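Local structure of glucokinase (Leishmania braziliensis MHOM/BR/75/M2904, 6EDI) at residues Gln93-Asn98 with Ser105-Val110; Gly124-Pro129 with Lys134-Leu139; Tyr290-Gln295 with Asp316-Ala321; Thr337-Leu342 with His374-Glu379. The protein probably phosphorylates D-glucose with ATP as phosphate donor, as a dimeric glucokinase of the actin-like ATPase superfamily. All coordinates share one frame; numbering follows the deposited sequence.

Contact 1 of 4, residues Gln93-Asn98 with Ser105-Val110; sequences QHLKKN and SFLRRV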
# COMPACT_ATOMS: atom_id res chain seq x y z
N GLN A 93 21.16 25.89 19.55
CA GLN A 93 21.91 26.91 20.30
C GLN A 93 22.88 26.26 21.30
O GLN A 93 23.94 26.82 21.58
CB GLN A 93 20.96 27.89 21.02
CG GLN A 93 19.95 28.62 20.11
CD GLN A 93 20.56 29.22 18.83
OE1 GLN A 93 20.01 29.06 17.74
NE2 GLN A 93 21.67 29.93 18.98
N HIS A 94 22.53 25.09 21.82
CA HIS A 94 23.42 24.40 22.75
C HIS A 94 24.66 23.88 22.03
O HIS A 94 25.76 23.92 22.57
CB HIS A 94 22.74 23.22 23.44
CG HIS A 94 23.68 22.33 24.19
ND1 HIS A 94 24.00 22.54 25.51
CD2 HIS A 94 24.37 21.23 23.80
CE1 HIS A 94 24.85 21.61 25.91
NE2 HIS A 94 25.09 20.80 24.89
N LEU A 95 24.47 23.35 20.82
CA LEU A 95 25.58 22.84 20.03
C LEU A 95 26.56 23.94 19.63
O LEU A 95 27.77 23.74 19.65
CB LEU A 95 25.09 22.09 18.79
CG LEU A 95 24.33 20.77 19.00
CD1 LEU A 95 23.85 20.23 17.65
CD2 LEU A 95 25.21 19.75 19.70
N LYS A 96 26.03 25.11 19.26
CA LYS A 96 26.88 26.23 18.86
C LYS A 96 27.58 26.85 20.08
O LYS A 96 28.67 27.40 19.96
CB LYS A 96 26.08 27.32 18.14
CG LYS A 96 24.99 26.82 17.18
CD LYS A 96 25.52 26.24 15.87
CE LYS A 96 24.85 26.90 14.67
NZ LYS A 96 23.39 27.09 14.92
N LYS A 97 26.95 26.74 21.24
CA LYS A 97 27.48 27.32 22.48
C LYS A 97 28.43 26.39 23.22
O LYS A 97 29.32 26.85 23.94
CB LYS A 97 26.34 27.71 23.43
CG LYS A 97 25.60 29.00 23.10
CD LYS A 97 24.54 29.23 24.17
CE LYS A 97 23.68 30.45 23.89
NZ LYS A 97 22.73 30.71 25.01
N ASN A 98 28.23 25.08 23.08
CA ASN A 98 29.04 24.10 23.81
C ASN A 98 29.93 23.20 22.95
O ASN A 98 30.53 22.26 23.46
CB ASN A 98 28.18 23.25 24.75
CG ASN A 98 27.50 24.06 25.84
OD1 ASN A 98 28.05 24.24 26.93
ND2 ASN A 98 26.31 24.57 25.55
N SER A 105 31.67 20.89 12.57
CA SER A 105 32.07 19.57 12.06
C SER A 105 30.97 18.52 12.25
O SER A 105 30.88 17.55 11.50
CB SER A 105 33.37 19.10 12.72
OG SER A 105 33.20 18.83 14.10
N PHE A 106 30.12 18.73 13.26
CA PHE A 106 29.00 17.83 13.53
C PHE A 106 27.85 18.01 12.52
O PHE A 106 27.43 17.06 11.86
CB PHE A 106 28.49 18.05 14.95
CG PHE A 106 27.53 16.99 15.42
CD1 PHE A 106 27.98 15.70 15.68
CD2 PHE A 106 26.18 17.28 15.60
CE1 PHE A 106 27.10 14.71 16.11
CE2 PHE A 106 25.30 16.31 16.04
CZ PHE A 106 25.76 15.02 16.30
N LEU A 107 27.36 19.24 12.43
CA LEU A 107 26.17 19.53 11.64
C LEU A 107 26.37 19.26 10.16
O LEU A 107 25.42 19.00 9.44
CB LEU A 107 25.71 20.97 11.88
CG LEU A 107 25.18 21.34 13.26
CD1 LEU A 107 24.83 22.83 13.33
CD2 LEU A 107 23.96 20.49 13.63
N ARG A 108 27.62 19.33 9.69
CA ARG A 108 27.86 19.09 8.26
C ARG A 108 27.65 17.63 7.90
O ARG A 108 27.53 17.29 6.73
CB ARG A 108 29.28 19.50 7.86
CG ARG A 108 29.59 20.96 8.08
CD ARG A 108 28.47 21.89 7.61
NE ARG A 108 28.87 23.28 7.81
CZ ARG A 108 28.81 23.90 8.98
NH1 ARG A 108 28.36 23.25 10.04
NH2 ARG A 108 29.21 25.17 9.09
N ARG A 109 27.62 16.75 8.91
CA ARG A 109 27.43 15.33 8.66
C ARG A 109 25.99 14.88 8.86
O ARG A 109 25.69 13.70 8.74
CB ARG A 109 28.40 14.49 9.50
CG ARG A 109 29.87 14.65 9.08
CD ARG A 109 30.79 13.88 10.00
NE ARG A 109 30.84 14.48 11.33
CZ ARG A 109 30.49 13.87 12.45
NH1 ARG A 109 30.06 12.61 12.42
NH2 ARG A 109 30.58 14.51 13.61
N VAL A 110 25.09 15.84 9.11
CA VAL A 110 23.67 15.53 9.28
C VAL A 110 23.13 15.07 7.93
O VAL A 110 23.06 15.85 6.99
CB VAL A 110 22.84 16.74 9.79
CG1 VAL A 110 21.35 16.38 9.86
CG2 VAL A 110 23.32 17.17 11.17
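L95 and L107 meet methyl to methyl, CD1 of L95 lying 4.0 Å from CD2 of L107. The same CD1 reaches obliquely to the ring of F106, 4.3 Å from its CD2, so one leucine methyl meets both F106 and L107 of the short helix 104-107. At the border of the patch the aliphatic part of K96 closes in, its CE 4.3 Å from CD1 of L107, while its NZ carries on to a long, weak ion pair with E145. Both leucines place CG beside the backbone N (chi1 -67° in each) and carry on extended from there, which sends their ends across the gap between the two backbones. Further residues pack round these groups: L26 and L30 of helix 26-32 on L95, F56 edge-to-face with the F106 ring, and L146 on L107. Beyond them, the NE of R109 donates to the carbonyl O of S105 at 3.1 Å, and its guanidinium nitrogens bond W36 O and G39 O. No hydrogen bond crosses between 93-98 and 105-110. Helix 84-98 and the short helix 104-107, which precedes strand 110-117, are therefore joined here by side-chain dispersion and hydrophobic burial, with the lysine ammonium kept at the margin.

Contact 2 of 4, residues Gly124-Pro129 with Lys134-Leu139; sequences GQLAGP and KGIARL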
# COMPACT_ATOMS: atom_id res chain seq x y z
N GLY A 124 4.21 13.75 4.44
CA GLY A 124 5.41 13.85 5.25
C GLY A 124 5.87 15.28 5.50
O GLY A 124 7.01 15.50 5.90
N GLN A 125 4.97 16.24 5.28
CA GLN A 125 5.35 17.66 5.28
C GLN A 125 4.57 18.46 6.33
O GLN A 125 4.94 19.57 6.70
CB GLN A 125 5.08 18.25 3.90
CG GLN A 125 6.02 17.77 2.81
CD GLN A 125 5.62 18.27 1.45
OE1 GLN A 125 4.46 18.61 1.22
NE2 GLN A 125 6.57 18.33 0.53
N LEU A 126 3.47 17.87 6.78
CA LEU A 126 2.54 18.57 7.64
C LEU A 126 1.88 17.50 8.50
O LEU A 126 1.39 16.50 7.98
CB LEU A 126 1.53 19.30 6.76
CG LEU A 126 0.46 20.25 7.27
CD1 LEU A 126 0.07 21.19 6.13
CD2 LEU A 126 -0.77 19.48 7.76
N ALA A 127 1.88 17.70 9.81
CA ALA A 127 1.21 16.75 10.69
C ALA A 127 -0.03 17.42 11.25
O ALA A 127 0.08 18.38 12.02
CB ALA A 127 2.13 16.25 11.79
N GLY A 128 -1.19 16.90 10.86
CA GLY A 128 -2.47 17.58 11.01
C GLY A 128 -2.93 17.67 12.43
O GLY A 128 -2.14 17.38 13.33
N PRO A 129 -4.20 18.07 12.65
CA PRO A 129 -4.65 18.25 14.03
C PRO A 129 -4.46 16.98 14.82
O PRO A 129 -4.62 15.87 14.30
CB PRO A 129 -6.13 18.57 13.89
CG PRO A 129 -6.24 19.20 12.57
CD PRO A 129 -5.26 18.43 11.70
N LYS A 134 -2.24 20.99 20.59
CA LYS A 134 -2.62 22.13 19.76
C LYS A 134 -1.68 22.26 18.56
O LYS A 134 -0.55 21.79 18.60
CB LYS A 134 -2.51 23.39 20.61
CG LYS A 134 -3.38 24.51 20.14
CD LYS A 134 -4.36 24.91 21.22
CE LYS A 134 -5.70 25.25 20.60
NZ LYS A 134 -5.53 26.06 19.36
N GLY A 135 -2.16 22.90 17.50
CA GLY A 135 -1.27 23.34 16.44
C GLY A 135 -1.05 22.34 15.32
O GLY A 135 -1.48 21.18 15.39
N ILE A 136 -0.36 22.80 14.29
CA ILE A 136 0.02 21.96 13.17
C ILE A 136 1.55 21.90 13.09
O ILE A 136 2.23 22.92 13.24
CB ILE A 136 -0.56 22.50 11.85
CG1 ILE A 136 -2.08 22.65 11.97
CG2 ILE A 136 -0.16 21.63 10.66
CD1 ILE A 136 -2.81 21.36 12.31
N ALA A 137 2.09 20.70 12.90
CA ALA A 137 3.51 20.54 12.64
C ALA A 137 3.74 20.79 11.17
O ALA A 137 3.14 20.12 10.33
CB ALA A 137 3.96 19.14 13.00
N ARG A 138 4.58 21.76 10.85
CA ARG A 138 4.95 22.00 9.46
C ARG A 138 6.45 21.81 9.32
O ARG A 138 7.23 22.54 9.93
CB ARG A 138 4.52 23.41 9.02
CG ARG A 138 3.02 23.62 9.14
CD ARG A 138 2.54 24.97 8.60
NE ARG A 138 1.10 25.12 8.82
CZ ARG A 138 0.55 25.35 10.01
NH1 ARG A 138 1.33 25.44 11.08
NH2 ARG A 138 -0.76 25.47 10.14
N LEU A 139 6.84 20.82 8.52
CA LEU A 139 8.25 20.47 8.34
C LEU A 139 9.08 21.67 7.88
O LEU A 139 10.22 21.86 8.32
CB LEU A 139 8.37 19.33 7.33
CG LEU A 139 9.80 18.90 7.00
CD1 LEU A 139 10.42 18.22 8.20
CD2 LEU A 139 9.84 17.99 5.77
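A beta hairpin brings 124-129 and 134-139 together: strands 126-127 and 137-138 run antiparallel, the second forming one border of a small three-stranded sheet. A127 and A137 are its hydrogen-bonded pair. A127 N donates to A137 O at 2.8 Å, and A137 N returns a longer bond of 3.2 Å to A127 O. Further along, L139 N reaches Q125 O at 2.9 Å. L126 and R138 are the non-hydrogen-bonded pair between, and the CA of L126 makes a CA-H...O contact with A137 O, which thus takes both an N-H and a C-H.

Beside the ladder the methyls of A127 and A137 touch, CB to CB at 3.6 Å, on the face that packs against L154 of strand 152-156. I136 divides its branches. Its CG2, anti to the backbone N, lies 3.5 Å from A127 O and also meets CD2 of L126, whereas CD1 swings to the G128-P129 peptide, 3.6 Å from P129 N. The I136 CB in turn sits over the rim of one face of the R138 guanidinium. At the far end CB of L139 rests 3.5 Å from Q125 O, and its CD2 approaches G124 O.

On the other side of strand 126-127, Q125 and L126 both stand opposite T122 of strand 121-122, a classic beta bulge, and Q125 also packs on G223 of the second subunit. The whole is a short, bulged antiparallel meander laid against an edge strand of the six-stranded sheet that contains 152-156.

Contact 3 of 4, residues Tyr290-Gln295 with Asp316-Ala321; sequences YAKEGQ and DTAAIA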
# COMPACT_ATOMS: atom_id res chain seq x y z
N TYR A 290 -17.51 -11.23 26.66
CA TYR A 290 -18.13 -12.13 25.69
C TYR A 290 -17.90 -13.60 26.04
O TYR A 290 -18.78 -14.43 25.82
CB TYR A 290 -17.63 -11.80 24.27
CG TYR A 290 -18.36 -12.54 23.15
CD1 TYR A 290 -19.56 -12.06 22.64
CD2 TYR A 290 -17.82 -13.69 22.58
CE1 TYR A 290 -20.22 -12.72 21.61
CE2 TYR A 290 -18.47 -14.35 21.55
CZ TYR A 290 -19.66 -13.86 21.08
OH TYR A 290 -20.31 -14.52 20.06
N ALA A 291 -16.73 -13.93 26.59
CA ALA A 291 -16.41 -15.34 26.87
C ALA A 291 -17.00 -15.81 28.20
O ALA A 291 -17.23 -17.00 28.39
CB ALA A 291 -14.92 -15.57 26.84
N LYS A 292 -17.21 -14.88 29.13
CA LYS A 292 -17.78 -15.23 30.44
C LYS A 292 -19.28 -15.38 30.36
O LYS A 292 -19.85 -16.40 30.75
CB LYS A 292 -17.42 -14.17 31.49
CG LYS A 292 -16.29 -14.60 32.41
CD LYS A 292 -16.20 -13.75 33.68
CE LYS A 292 -17.39 -13.98 34.60
NZ LYS A 292 -17.22 -13.29 35.92
N GLU A 293 -19.92 -14.32 29.86
CA GLU A 293 -21.36 -14.26 29.70
C GLU A 293 -21.59 -13.48 28.42
O GLU A 293 -22.06 -14.02 27.41
CB GLU A 293 -22.00 -13.53 30.88
CG GLU A 293 -21.95 -14.28 32.21
CD GLU A 293 -23.31 -14.81 32.63
OE1 GLU A 293 -24.14 -15.08 31.74
OE2 GLU A 293 -23.53 -14.95 33.85
N GLY A 294 -21.25 -12.19 28.48
CA GLY A 294 -21.13 -11.35 27.30
C GLY A 294 -22.42 -11.01 26.60
O GLY A 294 -22.89 -9.86 26.68
N GLN A 295 -23.01 -12.00 25.93
CA GLN A 295 -24.33 -11.84 25.32
C GLN A 295 -25.33 -11.53 26.44
O GLN A 295 -26.33 -12.23 26.62
CB GLN A 295 -24.73 -13.13 24.59
CG GLN A 295 -23.57 -13.86 23.90
CD GLN A 295 -23.96 -15.25 23.42
OE1 GLN A 295 -25.11 -15.49 23.04
NE2 GLN A 295 -23.01 -16.18 23.45
N ASP A 316 -8.12 -18.26 34.92
CA ASP A 316 -9.34 -17.79 34.28
C ASP A 316 -9.49 -18.26 32.83
O ASP A 316 -8.81 -17.77 31.92
CB ASP A 316 -9.38 -16.26 34.37
CG ASP A 316 -10.74 -15.68 34.09
OD1 ASP A 316 -11.43 -16.15 33.15
OD2 ASP A 316 -11.11 -14.72 34.81
N THR A 317 -10.38 -19.22 32.63
CA THR A 317 -10.60 -19.86 31.34
C THR A 317 -11.12 -18.85 30.31
O THR A 317 -10.85 -18.96 29.10
CB THR A 317 -11.56 -21.07 31.50
OG1 THR A 317 -11.27 -22.07 30.52
CG2 THR A 317 -13.02 -20.65 31.41
N ALA A 318 -11.84 -17.84 30.79
CA ALA A 318 -12.40 -16.82 29.91
C ALA A 318 -11.34 -15.81 29.46
O ALA A 318 -11.36 -15.35 28.31
CB ALA A 318 -13.55 -16.11 30.59
N ALA A 319 -10.43 -15.47 30.36
CA ALA A 319 -9.33 -14.58 30.00
C ALA A 319 -8.48 -15.23 28.92
O ALA A 319 -7.99 -14.55 28.01
CB ALA A 319 -8.48 -14.25 31.22
N ILE A 320 -8.30 -16.55 29.02
CA ILE A 320 -7.51 -17.29 28.04
C ILE A 320 -8.20 -17.29 26.68
O ILE A 320 -7.56 -17.10 25.66
CB ILE A 320 -7.27 -18.74 28.49
CG1 ILE A 320 -6.63 -18.77 29.88
CG2 ILE A 320 -6.41 -19.48 27.47
CD1 ILE A 320 -6.16 -20.14 30.32
N ALA A 321 -9.51 -17.51 26.69
CA ALA A 321 -10.28 -17.51 25.45
C ALA A 321 -10.28 -16.11 24.84
O ALA A 321 -10.19 -15.96 23.63
CB ALA A 321 -11.72 -17.97 25.71
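A318, A291 and K292 carry this contact, in which the end of helix 281-292 lies against the start of the long helix 317-341. The two backbones come very close, 5.2 Å between CA of A291 and CA of A318, a spacing that alanines on both sides allow. The A291 methyl points at the other helix and meets three things there: the carbonyl O of A318 at 3.9 Å, the A318 CB at 4.0 Å and, one turn on, the CB of A321 at 4.2 Å. The tightest approach belongs to K292, whose CG lies 3.6 Å from the A318 CB. A318 is thus touched by neighbouring residues of the opposing helix, the lysine contributing a methylene and not its charge. Beyond CG the lysine chain bends at its third torsion (chi3 68°), and NZ ends 6.4 Å from OD2 of D316, without a salt bridge; any attraction between these opposite charges would be long-range.

D316 fixes the start of the helix on which A318 sits. From the N-cap position its OD1 accepts A319 N at 3.0 Å, met from above the carboxylate plane, and takes a second, weak bond from A318 N. OD2 is held by the hydroxyl of Y288, about one turn before A291 on helix 281-292, so a single carboxylate caps one helix and ties it to the other. Y288 also packs on A318 and A319, while L310 of helix 304-313 touches D316 and A319. The arrangement is a close alanine-mediated helix-helix contact beside an Asp N-cap, set in a group of helices on the periphery of the chain.

Contact 4 of 4, residues Thr337-Leu342 with His374-Glu379; sequences TTMQFL and HEHAME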
# COMPACT_ATOMS: atom_id res chain seq x y z
N THR A 337 -4.26 -8.37 4.91
CA THR A 337 -3.12 -7.54 4.50
C THR A 337 -2.10 -8.36 3.71
O THR A 337 -1.49 -7.87 2.75
CB THR A 337 -2.44 -6.82 5.70
OG1 THR A 337 -1.89 -7.78 6.61
CG2 THR A 337 -3.48 -5.96 6.44
N THR A 338 -1.96 -9.64 4.09
CA THR A 338 -1.04 -10.55 3.43
C THR A 338 -1.52 -10.80 2.01
O THR A 338 -0.72 -10.80 1.06
CB THR A 338 -0.94 -11.88 4.20
OG1 THR A 338 -0.42 -11.63 5.52
CG2 THR A 338 -0.05 -12.87 3.47
N MET A 339 -2.82 -11.01 1.84
CA MET A 339 -3.32 -11.13 0.48
C MET A 339 -3.16 -9.83 -0.33
O MET A 339 -2.71 -9.88 -1.47
CB MET A 339 -4.79 -11.59 0.48
CG MET A 339 -5.34 -11.83 -0.93
SD MET A 339 -4.52 -13.18 -1.79
CE MET A 339 -3.88 -12.32 -3.22
N GLN A 340 -3.49 -8.67 0.22
CA GLN A 340 -3.45 -7.47 -0.63
C GLN A 340 -2.05 -7.09 -1.06
O GLN A 340 -1.85 -6.65 -2.18
CB GLN A 340 -4.05 -6.27 0.09
CG GLN A 340 -5.52 -6.37 0.38
CD GLN A 340 -5.95 -5.21 1.22
OE1 GLN A 340 -5.95 -5.29 2.46
NE2 GLN A 340 -6.27 -4.09 0.57
N PHE A 341 -1.10 -7.24 -0.15
CA PHE A 341 0.26 -6.80 -0.41
C PHE A 341 1.25 -7.89 -0.83
O PHE A 341 2.40 -7.58 -1.24
CB PHE A 341 0.78 -6.10 0.86
CG PHE A 341 -0.02 -4.90 1.26
CD1 PHE A 341 -0.14 -3.82 0.39
CD2 PHE A 341 -0.61 -4.82 2.52
CE1 PHE A 341 -0.84 -2.68 0.75
CE2 PHE A 341 -1.34 -3.68 2.91
CZ PHE A 341 -1.46 -2.61 2.02
N LEU A 342 0.84 -9.16 -0.70
CA LEU A 342 1.72 -10.33 -0.93
C LEU A 342 3.16 -10.12 -0.41
O LEU A 342 4.13 -10.18 -1.17
CB LEU A 342 1.69 -10.78 -2.40
CG LEU A 342 0.35 -11.25 -2.93
CD1 LEU A 342 0.40 -11.53 -4.45
CD2 LEU A 342 -0.13 -12.50 -2.19
N HIS A 374 -4.89 -19.36 7.47
CA HIS A 374 -5.17 -20.25 6.35
C HIS A 374 -6.65 -20.45 6.03
O HIS A 374 -6.97 -21.17 5.08
CB HIS A 374 -4.47 -21.60 6.55
CG HIS A 374 -2.97 -21.52 6.47
ND1 HIS A 374 -2.17 -22.65 6.47
CD2 HIS A 374 -2.13 -20.46 6.37
CE1 HIS A 374 -0.90 -22.28 6.38
NE2 HIS A 374 -0.85 -20.96 6.32
N GLU A 375 -7.55 -19.79 6.76
CA GLU A 375 -8.98 -19.87 6.47
C GLU A 375 -9.40 -18.99 5.29
O GLU A 375 -10.50 -19.15 4.76
CB GLU A 375 -9.83 -19.51 7.70
CG GLU A 375 -9.50 -20.32 8.96
CD GLU A 375 -10.42 -20.00 10.14
OE1 GLU A 375 -11.41 -19.25 9.96
OE2 GLU A 375 -10.15 -20.50 11.25
N HIS A 376 -8.52 -18.05 4.91
CA HIS A 376 -8.79 -17.11 3.83
C HIS A 376 -9.05 -17.85 2.52
O HIS A 376 -8.37 -18.83 2.22
CB HIS A 376 -7.60 -16.15 3.63
CG HIS A 376 -7.93 -14.94 2.82
ND1 HIS A 376 -8.07 -14.97 1.44
CD2 HIS A 376 -8.16 -13.66 3.19
CE1 HIS A 376 -8.37 -13.77 1.00
NE2 HIS A 376 -8.43 -12.95 2.04
N ALA A 377 -10.01 -17.37 1.74
CA ALA A 377 -10.39 -18.02 0.48
C ALA A 377 -9.21 -18.18 -0.47
O ALA A 377 -9.17 -19.11 -1.28
CB ALA A 377 -11.49 -17.24 -0.21
N MET A 378 -8.26 -17.26 -0.39
CA MET A 378 -7.15 -17.25 -1.34
C MET A 378 -5.99 -18.13 -0.88
O MET A 378 -5.07 -18.44 -1.66
CB MET A 378 -6.67 -15.81 -1.59
CG MET A 378 -7.76 -14.91 -2.17
SD MET A 378 -8.20 -15.42 -3.86
CE MET A 378 -6.83 -14.74 -4.78
N GLU A 379 -6.01 -18.53 0.38
CA GLU A 379 -5.07 -19.53 0.84
C GLU A 379 -5.67 -20.89 0.53
O GLU A 379 -4.98 -21.80 0.06
CB GLU A 379 -4.79 -19.40 2.35
CG GLU A 379 -3.86 -20.46 2.90
CD GLU A 379 -2.48 -20.41 2.27
OE1 GLU A 379 -2.08 -19.32 1.78
OE2 GLU A 379 -1.80 -21.46 2.25
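M339, on the last turn of helix 317-341, reaches across to the N-terminus of helix 377-382, a helix-helix contact at the dimer interface. Its CB starts 4.2 Å from NE2 of H376. With CG anti to the backbone N (chi1 -176°), that next atom comes obliquely to the imidazole, 4.1 Å from CE1, and equally near CG of M378. The chain then bends, and SD rests 3.4 Å from CB of M378 with CG of the same residue a little farther; from there the sulfur stands 5.4 Å from the centre of the H376 ring, again oblique. A further bend carries CE to the methyl of M378, CE to CE at 4.1 Å; the two methionine side chains cross at about a right angle.

The ring they pack on cannot turn freely, because both its nitrogens are engaged: NE2 with OE1 of E336, ND1 with the helix start. F384 packs on both methionines, and S237 of the second subunit touches them too. Close by, Q340 meets Q340 of the second subunit in a side-chain hydrogen bond. H376 is the N-cap residue of helix 377-382, its ND1 accepting from M378 N at 2.9 Å, nearly straight at 166° and in the plane of the ring.

Overall arrangement
The four contacts follow one another along the chain without interleaving. Contacts 1 and 2 do not touch (nearest atoms about 11 Å, centres 26 Å apart); both lie by the six-stranded sheet that contains strands 110-117 and 152-156. Contacts 3 and 4 share helix 317-341, one at its beginning and one near its end, with centres 29 Å apart. Between contacts 1 and 3 the centres are 57 Å apart, on opposite sides of the chain's centre. Contacts 2 and 4 both reach the second subunit, contact 4 extensively and contact 2 through Q125; their nearest atoms are about 17 Å apart. The crystal holds the enzyme in an open conformation, and none of the four is identified as part of a glucose or ATP site.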